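Local atomic coordinates of exopolyphosphatase (Cytophaga hutchinsonii, PDB entry 3MDQ), a protein that probably hydrolyses inorganic polyphosphate, releasing orthophosphate from the chain ends. Residues Q157-G162 against E190-L195. Residues are numbered along the deposited sequence; the frame is centred on the assembly and turned at random.
Sequences QSFEIG and EVLVPL
Gln157 lays its amide against the ring of Pro194. OE1 of Gln157 lies 3.7 Å from CB of Pro194, and NE2 sits near both CB and CG. The side chain is stretched out, with CG anti to the backbone N (chi1 -169°), which carries the amide as far as the proline. An alanine here has no amide to reach Pro194, and CB and CG of the proline would probably be left less covered on that side.

Phe159 lays one face of its ring against Leu192 at the helix junction. CD2 of Leu192 stands over the centre of that face, 4.1 Å from the centroid and 2° off the normal, a CH-pi contact. CB of Pro194 meets the ring edge, 4.2 Å from CZ of Phe159. In one of the two modelled conformers of Val191, its CG1 packs 3.7 Å from CD2 of Phe159. The carbonyl O of Val191 lies 3.5 Å from CE2 of Phe159.

Glu160 centres an inverse gamma turn, and its carboxylate forms salt bridges with Arg86 and Arg165. The chain then brings Ile161 back to the contact. Its two branches divide the work. CG2 of Ile161 meets CG1 of that same Val191 conformer tip to tip at 3.7 Å, while CD1 of Ile161 touches CD2 of Leu192 at 4.0 Å. Leu279 of helix 267-286 also packs on both Ile161 and Leu192.

The contact is mostly apolar. It joins the end of edge strand 153-159, whose Ser158 OG is hydrogen-bonded to Glu144, to the junction of helices 178-191 and 193-202. This is sheet-to-helix packing within an alpha/beta domain, consistent with the actin-like ATPase fold of the Ppx/GppA family.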
loop_
_atom_site.group_PDB
_atom_site.type_symbol
_atom_site.label_atom_id
_atom_site.label_comp_id
_atom_site.label_asym_id
_atom_site.label_seq_id
_atom_site.Cartn_x
_atom_site.Cartn_y
_atom_site.Cartn_z
ATOM N N GLN A 157 6.867 3.678 11.731
ATOM C CA GLN A 157 7.761 2.533 11.586
ATOM C C GLN A 157 7.249 1.644 10.467
ATOM O O GLN A 157 6.042 1.455 10.316
ATOM C CB GLN A 157 7.891 1.764 12.907
ATOM C CG GLN A 157 9.006 0.738 12.874
ATOM C CD GLN A 157 9.563 0.399 14.239
ATOM O OE1 GLN A 157 9.463 1.191 15.193
ATOM N NE2 GLN A 157 10.162 -0.788 14.341
ATOM N N SER A 158 8.181 1.098 9.688
ATOM C CA SER A 158 7.900 0.130 8.644
ATOM C C SER A 158 8.330 -1.245 9.143
ATOM O O SER A 158 9.382 -1.398 9.762
ATOM C CB SER A 158 8.711 0.499 7.413
ATOM O OG SER A 158 8.544 -0.432 6.367
ATOM N N PHE A 159 7.539 -2.246 8.814
ATOM C CA PHE A 159 7.813 -3.635 9.161
ATOM C C PHE A 159 7.754 -4.496 7.882
ATOM O O PHE A 159 6.837 -4.385 7.077
ATOM C CB PHE A 159 6.763 -4.152 10.149
ATOM C CG PHE A 159 6.725 -3.404 11.462
ATOM C CD1 PHE A 159 5.979 -2.243 11.587
ATOM C CD2 PHE A 159 7.427 -3.862 12.553
ATOM C CE1 PHE A 159 5.943 -1.558 12.785
ATOM C CE2 PHE A 159 7.388 -3.193 13.750
ATOM C CZ PHE A 159 6.640 -2.036 13.862
ATOM N N GLU A 160 8.713 -5.406 7.737
ATOM C CA GLU A 160 8.788 -6.289 6.537
ATOM C C GLU A 160 7.874 -7.512 6.742
ATOM O O GLU A 160 8.321 -8.665 6.905
ATOM C CB GLU A 160 10.263 -6.631 6.218
ATOM C CG GLU A 160 11.069 -5.379 5.748
ATOM C CD GLU A 160 10.580 -4.712 4.398
ATOM O OE1 GLU A 160 10.004 -5.397 3.521
ATOM O OE2 GLU A 160 10.823 -3.498 4.187
ATOM N N ILE A 161 6.586 -7.216 6.762
ATOM C CA ILE A 161 5.510 -8.206 7.002
ATOM C C ILE A 161 4.393 -8.060 5.974
ATOM O O ILE A 161 3.225 -8.393 6.212
ATOM C CB ILE A 161 4.965 -8.066 8.465
ATOM C CG1 ILE A 161 4.301 -6.720 8.673
ATOM C CG2 ILE A 161 6.093 -8.358 9.485
ATOM C CD1 ILE A 161 3.626 -6.567 10.089
ATOM N N GLY A 162 4.728 -7.554 4.780
ATOM C CA GLY A 162 3.771 -7.472 3.710
ATOM C C GLY A 162 3.245 -8.855 3.308
ATOM O O GLY A 162 3.828 -9.871 3.622
ATOM N N GLU A 190 4.873 -11.060 18.176
ATOM C CA GLU A 190 6.326 -10.945 18.252
ATOM C C GLU A 190 6.850 -9.723 17.481
ATOM O O GLU A 190 7.750 -9.022 17.960
ATOM C CB GLU A 190 6.982 -12.238 17.735
ATOM C CG GLU A 190 6.736 -13.466 18.619
ATOM C CD GLU A 190 7.209 -13.275 20.048
ATOM O OE1 GLU A 190 8.335 -12.793 20.217
ATOM O OE2 GLU A 190 6.414 -13.517 20.979
ATOM N N VAL A 191 6.294 -9.465 16.296
ATOM C CA VAL A 191 6.802 -8.432 15.367
ATOM C C VAL A 191 6.424 -7.017 15.814
ATOM O O VAL A 191 7.236 -6.067 15.737
ATOM C CB VAL A 191 6.252 -8.647 13.913
ATOM C CG1 VAL A 191 6.655 -7.482 12.987
ATOM C CG2 VAL A 191 6.734 -9.948 13.322
ATOM N N LEU A 192 5.208 -6.884 16.321
ATOM C CA LEU A 192 4.587 -5.555 16.485
ATOM C C LEU A 192 4.787 -4.899 17.831
ATOM O O LEU A 192 4.133 -3.921 18.162
ATOM C CB LEU A 192 3.100 -5.613 16.118
ATOM C CG LEU A 192 2.838 -5.989 14.667
ATOM C CD1 LEU A 192 1.322 -6.104 14.542
ATOM C CD2 LEU A 192 3.432 -4.963 13.703
ATOM N N VAL A 193 5.734 -5.395 18.627
ATOM C CA VAL A 193 5.989 -4.773 19.913
ATOM C C VAL A 193 6.240 -3.267 19.843
ATOM O O VAL A 193 5.678 -2.537 20.624
ATOM C CB VAL A 193 7.125 -5.515 20.702
ATOM C CG1 VAL A 193 7.445 -4.765 21.999
ATOM C CG2 VAL A 193 6.621 -6.909 21.079
ATOM N N PRO A 194 7.009 -2.793 18.854
ATOM C CA PRO A 194 7.255 -1.341 18.802
ATOM C C PRO A 194 5.958 -0.581 18.495
ATOM O O PRO A 194 5.779 0.539 18.935
ATOM C CB PRO A 194 8.273 -1.208 17.680
ATOM C CG PRO A 194 8.968 -2.544 17.660
ATOM C CD PRO A 194 7.909 -3.534 17.950
ATOM N N LEU A 195 5.051 -1.214 17.745
ATOM C CA LEU A 195 3.760 -0.601 17.487
ATOM C C LEU A 195 2.910 -0.527 18.751
ATOM O O LEU A 195 2.310 0.516 19.054
ATOM C CB LEU A 195 3.022 -1.319 16.364
ATOM C CG LEU A 195 1.597 -0.850 16.131
ATOM C CD1 LEU A 195 1.547 0.595 15.563
ATOM C CD2 LEU A 195 0.899 -1.784 15.155
#